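Local atomic coordinates of uncharacterized conserved protein YiiM (Geobacillus stearothermophilus, PDB entry 5YHH), a protein that is a MOSC-domain protein linked to hydroxylaminopurine resistance, with a putative molybdenum cofactor-binding catalytic site. Residues Glu61-His72 and Lys146-Leu154; Pro6-Val14 and Ile159-Leu167. All blocks are in the same frame, centred on the assembly; numbering follows the deposited sequence.

Contact 1 of 2, residues Glu61-His72 and Lys146-Leu154; sequences EDKAICAYPSEH and KSGFYFRVL
The aliphatic part of Lys63 lies across one face of the Tyr150 ring, its CG almost directly over the centre, 3.9 Å from the centroid and 5° off the ring normal. CG starts out beside the backbone N (chi1 -67°), and the extended next torsion carries CD on toward CZ. Cys66 comes to the ring from the other side: its CB is 3.6 Å from Tyr150 CE2, and its sulfur lies above that opposite face, at a distance. Asp62 and Arg152 run side by side nearby and meet in a salt bridge, OD1 to NH2 3.0 Å. That bond lies in the guanidinium plane but reaches OD1 from above the carboxylate plane, the two planes being 83° apart. The guanidinium is further held through NH1 by Ala202 O and Gln117 OE1.

Tyr150 and Arg152 belong to strand 149-153, which pairs antiparallel with strand 65-69 inside the mixed sheet of the MOSC domain, flanked by strands 93-96 and 114-121. Reciprocal backbone bonds link Ile65 with Phe151 and Ala67 with Phe149, and a classic beta bulge sets both Ala64 and Ile65 against Phe151. On the sheet face opposite Tyr150, the Ala67 methyl touches Phe151 CE2 at 3.7 Å, and the Ile65 side chain crosses that of Val153 at about a right angle, CD1 to CG2 3.6 Å.

Beyond the strand pair, Tyr68 OH donates to Lys146 O over 2.6 Å, from above the carbonyl plane, and is also bonded by Trp76 NE1. Lys146 CG makes a CH-pi contact over the centre of the His72 ring, 3.7 Å from the centroid. A water joins Lys146 NZ to His72 ND1 at the ring edge, and the far ring nitrogen, NE2, is bonded to Glu100 OE1.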
# COMPACT_ATOMS: atom_id res chain seq x y z
N GLU A 61 2.22 0.61 13.14
CA GLU A 61 2.64 -0.74 12.77
C GLU A 61 1.93 -1.29 11.51
O GLU A 61 2.59 -1.87 10.63
CB GLU A 61 2.38 -1.69 13.92
CG GLU A 61 3.56 -2.51 14.31
CD GLU A 61 3.49 -2.95 15.75
OE1 GLU A 61 2.72 -2.32 16.53
OE2 GLU A 61 4.21 -3.91 16.12
N ASP A 62 0.61 -1.12 11.45
CA ASP A 62 -0.23 -1.61 10.33
C ASP A 62 0.16 -0.97 8.98
O ASP A 62 -0.00 -1.57 7.89
CB ASP A 62 -1.72 -1.32 10.59
CG ASP A 62 -2.35 -2.21 11.67
OD1 ASP A 62 -1.93 -3.37 11.87
OD2 ASP A 62 -3.34 -1.75 12.29
N LYS A 63 0.59 0.29 9.07
CA LYS A 63 0.92 1.08 7.90
C LYS A 63 2.43 1.34 7.83
O LYS A 63 2.87 2.41 7.42
CB LYS A 63 0.12 2.38 7.93
CG LYS A 63 -1.42 2.19 7.76
CD LYS A 63 -2.19 3.48 7.41
CE LYS A 63 -2.01 4.60 8.44
NZ LYS A 63 -3.03 4.56 9.55
N ALA A 64 3.22 0.33 8.17
CA ALA A 64 4.68 0.51 8.26
C ALA A 64 5.32 0.83 6.89
O ALA A 64 6.21 1.68 6.82
CB ALA A 64 5.30 -0.71 8.83
N ILE A 65 4.89 0.13 5.84
CA ILE A 65 5.46 0.29 4.49
C ILE A 65 4.30 0.52 3.50
O ILE A 65 3.41 -0.32 3.38
CB ILE A 65 6.27 -0.95 4.06
CG1 ILE A 65 7.44 -1.21 5.05
CG2 ILE A 65 6.81 -0.78 2.64
CD1 ILE A 65 7.97 -2.62 4.94
N CYS A 66 4.31 1.65 2.82
CA CYS A 66 3.38 1.89 1.71
C CYS A 66 3.99 1.44 0.36
O CYS A 66 5.11 1.80 0.03
CB CYS A 66 3.01 3.40 1.70
SG CYS A 66 1.88 3.83 0.37
N ALA A 67 3.26 0.61 -0.39
CA ALA A 67 3.74 0.02 -1.66
C ALA A 67 2.83 0.40 -2.81
O ALA A 67 1.60 0.50 -2.63
CB ALA A 67 3.80 -1.50 -1.55
N TYR A 68 3.42 0.63 -3.98
CA TYR A 68 2.65 0.99 -5.18
C TYR A 68 3.15 0.25 -6.41
O TYR A 68 4.35 0.18 -6.63
CB TYR A 68 2.68 2.51 -5.44
CG TYR A 68 1.55 2.89 -6.33
CD1 TYR A 68 0.27 3.04 -5.82
CD2 TYR A 68 1.74 3.05 -7.68
CE1 TYR A 68 -0.77 3.36 -6.64
CE2 TYR A 68 0.72 3.39 -8.50
CZ TYR A 68 -0.55 3.54 -7.99
OH TYR A 68 -1.61 3.84 -8.80
N PRO A 69 2.23 -0.36 -7.18
CA PRO A 69 2.61 -1.06 -8.38
C PRO A 69 3.10 -0.12 -9.48
O PRO A 69 2.32 0.70 -9.96
CB PRO A 69 1.31 -1.74 -8.82
CG PRO A 69 0.50 -1.87 -7.53
CD PRO A 69 0.82 -0.62 -6.82
N SER A 70 4.36 -0.26 -9.89
CA SER A 70 4.90 0.57 -10.98
C SER A 70 4.09 0.43 -12.28
O SER A 70 4.03 1.37 -13.12
CB SER A 70 6.39 0.24 -11.24
OG SER A 70 6.58 -1.12 -11.68
N GLU A 71 3.45 -0.73 -12.47
CA GLU A 71 2.68 -0.97 -13.68
C GLU A 71 1.68 0.15 -13.91
O GLU A 71 1.42 0.53 -15.03
CB GLU A 71 1.95 -2.33 -13.65
CG GLU A 71 2.87 -3.57 -13.76
CD GLU A 71 3.43 -4.02 -12.41
OE1 GLU A 71 3.34 -3.25 -11.42
OE2 GLU A 71 3.99 -5.15 -12.33
N HIS A 72 1.11 0.68 -12.82
CA HIS A 72 0.06 1.68 -12.95
C HIS A 72 0.58 3.02 -13.46
O HIS A 72 -0.20 3.82 -13.99
CB HIS A 72 -0.64 1.89 -11.60
CG HIS A 72 -1.32 0.67 -11.11
ND1 HIS A 72 -1.85 -0.28 -11.96
CD2 HIS A 72 -1.55 0.23 -9.85
CE1 HIS A 72 -2.40 -1.25 -11.23
NE2 HIS A 72 -2.22 -0.97 -9.95
N LYS A 146 -6.48 1.53 -8.58
CA LYS A 146 -5.02 1.54 -8.71
C LYS A 146 -4.44 2.29 -7.52
O LYS A 146 -3.88 3.38 -7.65
CB LYS A 146 -4.58 2.16 -10.04
CG LYS A 146 -5.14 1.42 -11.25
CD LYS A 146 -4.76 2.09 -12.59
CE LYS A 146 -5.54 1.52 -13.83
NZ LYS A 146 -5.09 0.15 -14.18
N SER A 147 -4.57 1.65 -6.36
CA SER A 147 -4.36 2.29 -5.06
C SER A 147 -3.06 1.90 -4.39
O SER A 147 -2.54 2.64 -3.53
CB SER A 147 -5.50 1.89 -4.12
OG SER A 147 -5.47 0.48 -3.83
N GLY A 148 -2.56 0.72 -4.70
CA GLY A 148 -1.52 0.12 -3.85
C GLY A 148 -2.04 -0.29 -2.47
O GLY A 148 -3.24 -0.39 -2.25
N PHE A 149 -1.13 -0.56 -1.54
CA PHE A 149 -1.47 -1.27 -0.29
C PHE A 149 -0.32 -1.13 0.70
O PHE A 149 0.81 -0.75 0.34
CB PHE A 149 -1.79 -2.76 -0.54
CG PHE A 149 -0.87 -3.42 -1.59
CD1 PHE A 149 0.38 -3.86 -1.25
CD2 PHE A 149 -1.24 -3.48 -2.91
CE1 PHE A 149 1.23 -4.43 -2.20
CE2 PHE A 149 -0.38 -4.05 -3.89
CZ PHE A 149 0.84 -4.51 -3.51
N TYR A 150 -0.60 -1.45 1.96
CA TYR A 150 0.42 -1.37 2.97
C TYR A 150 0.84 -2.77 3.42
O TYR A 150 0.04 -3.71 3.37
CB TYR A 150 -0.13 -0.65 4.20
CG TYR A 150 -0.26 0.82 4.07
CD1 TYR A 150 -1.46 1.40 3.65
CD2 TYR A 150 0.77 1.66 4.47
CE1 TYR A 150 -1.61 2.77 3.59
CE2 TYR A 150 0.63 3.04 4.42
CZ TYR A 150 -0.54 3.57 3.96
OH TYR A 150 -0.67 4.91 3.90
N PHE A 151 2.05 -2.84 3.95
CA PHE A 151 2.54 -3.98 4.73
C PHE A 151 2.86 -3.57 6.16
O PHE A 151 3.34 -2.45 6.43
CB PHE A 151 3.89 -4.47 4.18
CG PHE A 151 3.88 -4.95 2.76
CD1 PHE A 151 3.57 -6.26 2.45
CD2 PHE A 151 4.29 -4.10 1.73
CE1 PHE A 151 3.62 -6.72 1.13
CE2 PHE A 151 4.35 -4.55 0.42
CZ PHE A 151 4.01 -5.85 0.12
N ARG A 152 2.65 -4.51 7.07
CA ARG A 152 3.26 -4.49 8.40
C ARG A 152 4.55 -5.31 8.33
O ARG A 152 4.72 -6.17 7.46
CB ARG A 152 2.29 -5.05 9.46
CG ARG A 152 1.94 -6.54 9.30
CD ARG A 152 1.20 -7.07 10.56
NE ARG A 152 -0.07 -6.35 10.74
CZ ARG A 152 -1.21 -6.61 10.09
NH1 ARG A 152 -1.30 -7.63 9.25
NH2 ARG A 152 -2.28 -5.88 10.33
N VAL A 153 5.47 -5.03 9.25
CA VAL A 153 6.72 -5.75 9.29
C VAL A 153 6.64 -6.81 10.38
O VAL A 153 6.51 -6.48 11.57
CB VAL A 153 7.87 -4.78 9.56
CG1 VAL A 153 9.17 -5.57 9.76
CG2 VAL A 153 7.94 -3.74 8.40
N LEU A 154 6.71 -8.07 9.96
CA LEU A 154 6.71 -9.23 10.87
C LEU A 154 8.08 -9.48 11.46
O LEU A 154 8.20 -9.87 12.63
CB LEU A 154 6.21 -10.50 10.16
CG LEU A 154 4.79 -10.42 9.58
CD1 LEU A 154 4.40 -11.74 8.90
CD2 LEU A 154 3.76 -9.98 10.64
O HOH W 1 4.84 -3.22 11.31
O HOH W 2 0.03 3.18 -2.37
O HOH W 3 -2.33 -0.38 -14.88

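Contact 2 of 2, residues Pro6-Val14 and Ile159-Leu167; sequences PMQIVSINV and IEPGAPLVL
Ile12 and Ile159 meet through their CD1 methyls, 3.5 Å apart, where strand 8-19 of the MOSC-domain sheet passes the turn that leads into strand 165-169. Ile12 CD1 also rests against the ring of Pro161, 3.7 Å from CD, so one methyl is shared between two residues. Ile159 reaches it with CG1 set between its own backbone N and carbonyl carbon (chi1 52°). Ile9 comes to the same isoleucine from another side, crossing it at about a right angle with the CD1 methyls 4.0 Å apart, and its CG1 lies near Leu165 CG.

The backbones bring these groups together. Glu160 to Ala163 form a type II beta turn, closed by a bond from Ala163 N to Glu160 O, and Gly162 takes up its positive phi of 92°. The turn presents Gly162 N to Ile9 O at 2.8 Å, nearly in line with the carbonyl. Ile9 N in return donates to Ala163 O, and Leu165 N to Met7 O, the latter approaching from above the carbonyl plane. Gln8 and Pro164 thus face each other as a single bridge, and Gln8 CB sits 3.3 Å from Ala163 O.

Farther out, strand 93-96 borders strand 8-19 on the sheet: Val10 and Ser11 both face Thr94, a classic beta bulge. Trp93 touches both Ile9 and Ile159, whereas Leu165 is packed on Tyr109 and Ala111 of strand 108-111. Ile9, Ile12, Ile159 and Leu165 are buried, whereas Glu160 lies exposed on the turn. From within the bulge, Ser11 OG donates to Asn13 OD1 over 2.7 Å, and Asn13 ND2 is bonded to Thr94 OG1 and Glu91 O.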
# COMPACT_ATOMS: atom_id res chain seq x y z
N PRO A 6 9.81 -12.34 -11.28
CA PRO A 6 9.74 -10.92 -11.65
C PRO A 6 8.76 -10.18 -10.73
O PRO A 6 7.95 -9.36 -11.20
CB PRO A 6 9.16 -10.99 -13.04
CG PRO A 6 8.13 -12.12 -12.91
CD PRO A 6 8.65 -13.07 -11.83
N MET A 7 8.81 -10.54 -9.45
CA MET A 7 8.15 -9.83 -8.38
C MET A 7 9.28 -9.23 -7.55
O MET A 7 10.08 -9.99 -6.95
CB MET A 7 7.33 -10.81 -7.54
CG MET A 7 6.08 -11.33 -8.24
SD MET A 7 5.46 -12.89 -7.50
CE MET A 7 6.00 -12.79 -5.78
N GLN A 8 9.37 -7.90 -7.53
CA GLN A 8 10.43 -7.22 -6.81
C GLN A 8 10.08 -5.83 -6.35
O GLN A 8 9.09 -5.26 -6.78
CB GLN A 8 11.69 -7.18 -7.67
CG GLN A 8 11.50 -6.51 -8.97
CD GLN A 8 12.78 -6.40 -9.76
OE1 GLN A 8 13.54 -5.45 -9.59
NE2 GLN A 8 13.01 -7.36 -10.65
N ILE A 9 10.95 -5.29 -5.49
CA ILE A 9 10.96 -3.87 -5.13
C ILE A 9 11.88 -3.20 -6.13
O ILE A 9 13.09 -3.30 -6.03
CB ILE A 9 11.51 -3.66 -3.66
CG1 ILE A 9 10.70 -4.48 -2.67
CG2 ILE A 9 11.47 -2.17 -3.26
CD1 ILE A 9 11.35 -4.64 -1.21
N VAL A 10 11.33 -2.51 -7.13
CA VAL A 10 12.22 -1.89 -8.12
C VAL A 10 12.83 -0.62 -7.58
O VAL A 10 13.94 -0.28 -7.95
CB VAL A 10 11.61 -1.63 -9.53
CG1 VAL A 10 11.65 -2.89 -10.37
CG2 VAL A 10 10.25 -0.94 -9.48
N SER A 11 12.17 0.02 -6.60
CA SER A 11 12.72 1.22 -6.02
C SER A 11 12.32 1.34 -4.58
O SER A 11 11.19 1.04 -4.22
CB SER A 11 12.29 2.48 -6.80
OG SER A 11 13.00 3.62 -6.34
N ILE A 12 13.28 1.75 -3.76
CA ILE A 12 13.03 2.08 -2.38
C ILE A 12 13.17 3.58 -2.35
O ILE A 12 14.20 4.10 -2.77
CB ILE A 12 14.05 1.45 -1.41
CG1 ILE A 12 14.08 -0.09 -1.49
CG2 ILE A 12 13.79 1.90 0.02
CD1 ILE A 12 15.38 -0.68 -0.79
N ASN A 13 12.16 4.25 -1.84
CA ASN A 13 12.09 5.69 -1.84
C ASN A 13 12.06 6.21 -0.41
O ASN A 13 11.29 5.71 0.38
CB ASN A 13 10.84 6.12 -2.61
CG ASN A 13 10.70 5.36 -3.94
OD1 ASN A 13 11.64 5.35 -4.74
ND2 ASN A 13 9.57 4.71 -4.16
N VAL A 14 12.84 7.24 -0.12
CA VAL A 14 12.92 7.76 1.23
C VAL A 14 12.58 9.25 1.28
O VAL A 14 13.01 10.04 0.43
CB VAL A 14 14.32 7.50 1.83
CG1 VAL A 14 14.51 8.27 3.16
CG2 VAL A 14 14.50 6.00 2.06
N ILE A 159 16.91 -4.39 3.16
CA ILE A 159 16.59 -4.60 1.74
C ILE A 159 17.40 -3.64 0.88
O ILE A 159 17.82 -2.58 1.34
CB ILE A 159 15.09 -4.30 1.46
CG1 ILE A 159 14.72 -2.92 1.98
CG2 ILE A 159 14.18 -5.32 2.11
CD1 ILE A 159 13.36 -2.42 1.50
N GLU A 160 17.58 -4.01 -0.38
CA GLU A 160 18.26 -3.17 -1.37
C GLU A 160 17.36 -3.02 -2.56
O GLU A 160 16.61 -3.93 -2.85
CB GLU A 160 19.48 -3.88 -1.89
CG GLU A 160 20.64 -3.82 -1.06
CD GLU A 160 21.74 -4.59 -1.70
OE1 GLU A 160 22.19 -4.15 -2.77
OE2 GLU A 160 22.06 -5.66 -1.18
N PRO A 161 17.51 -1.91 -3.30
CA PRO A 161 16.75 -1.75 -4.55
C PRO A 161 16.93 -2.95 -5.48
O PRO A 161 18.03 -3.46 -5.62
CB PRO A 161 17.31 -0.45 -5.16
CG PRO A 161 17.73 0.37 -3.93
CD PRO A 161 18.30 -0.70 -2.98
N GLY A 162 15.84 -3.44 -6.04
CA GLY A 162 15.88 -4.62 -6.89
C GLY A 162 15.65 -5.92 -6.14
O GLY A 162 15.60 -6.97 -6.77
N ALA A 163 15.51 -5.87 -4.81
CA ALA A 163 15.24 -7.06 -4.00
C ALA A 163 13.99 -7.84 -4.47
O ALA A 163 12.92 -7.27 -4.58
CB ALA A 163 15.07 -6.67 -2.50
N PRO A 164 14.12 -9.16 -4.68
CA PRO A 164 12.91 -9.92 -4.98
C PRO A 164 11.96 -9.92 -3.80
O PRO A 164 12.41 -9.85 -2.66
CB PRO A 164 13.45 -11.34 -5.25
CG PRO A 164 14.85 -11.14 -5.73
CD PRO A 164 15.34 -9.94 -4.92
N LEU A 165 10.67 -9.99 -4.06
CA LEU A 165 9.65 -10.12 -3.00
C LEU A 165 9.05 -11.48 -3.20
O LEU A 165 8.38 -11.70 -4.21
CB LEU A 165 8.53 -9.11 -3.17
CG LEU A 165 8.38 -7.92 -2.25
CD1 LEU A 165 7.19 -7.06 -2.80
CD2 LEU A 165 8.17 -8.31 -0.85
N VAL A 166 9.30 -12.40 -2.26
CA VAL A 166 8.97 -13.79 -2.43
C VAL A 166 7.80 -14.14 -1.53
O VAL A 166 7.88 -14.02 -0.30
CB VAL A 166 10.18 -14.72 -2.05
CG1 VAL A 166 9.85 -16.20 -2.27
CG2 VAL A 166 11.45 -14.33 -2.84
N LEU A 167 6.71 -14.60 -2.13
CA LEU A 167 5.55 -15.00 -1.37
C LEU A 167 5.89 -16.24 -0.60
O LEU A 167 6.29 -17.22 -1.19
CB LEU A 167 4.37 -15.26 -2.30
CG LEU A 167 3.06 -15.61 -1.59
CD1 LEU A 167 2.49 -14.37 -0.81
CD2 LEU A 167 2.04 -16.14 -2.61

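Both contacts belong to the same mixed sheet, but at different depths. Contact 1 is near the centre of the chain and joins two neighbouring inner strands; contact 2, partly buried and 14 Å from that centre, joins strand 8-19 to the turn and the start of strand 165-169, which ends the strand order, so the sheet curls round to meet itself. Strand 93-96 lies between strands 8-19 and 65-69 and so borders both contacts, whose centres are 12 Å apart; Ser70 and Val10 touch directly. Along the sequence, contact 1 is nested within the loop closed by contact 2. Both use backbone bonds; contact 1 adds aromatic faces, a salt bridge and bridging waters, contact 2 mainly aliphatic methyls.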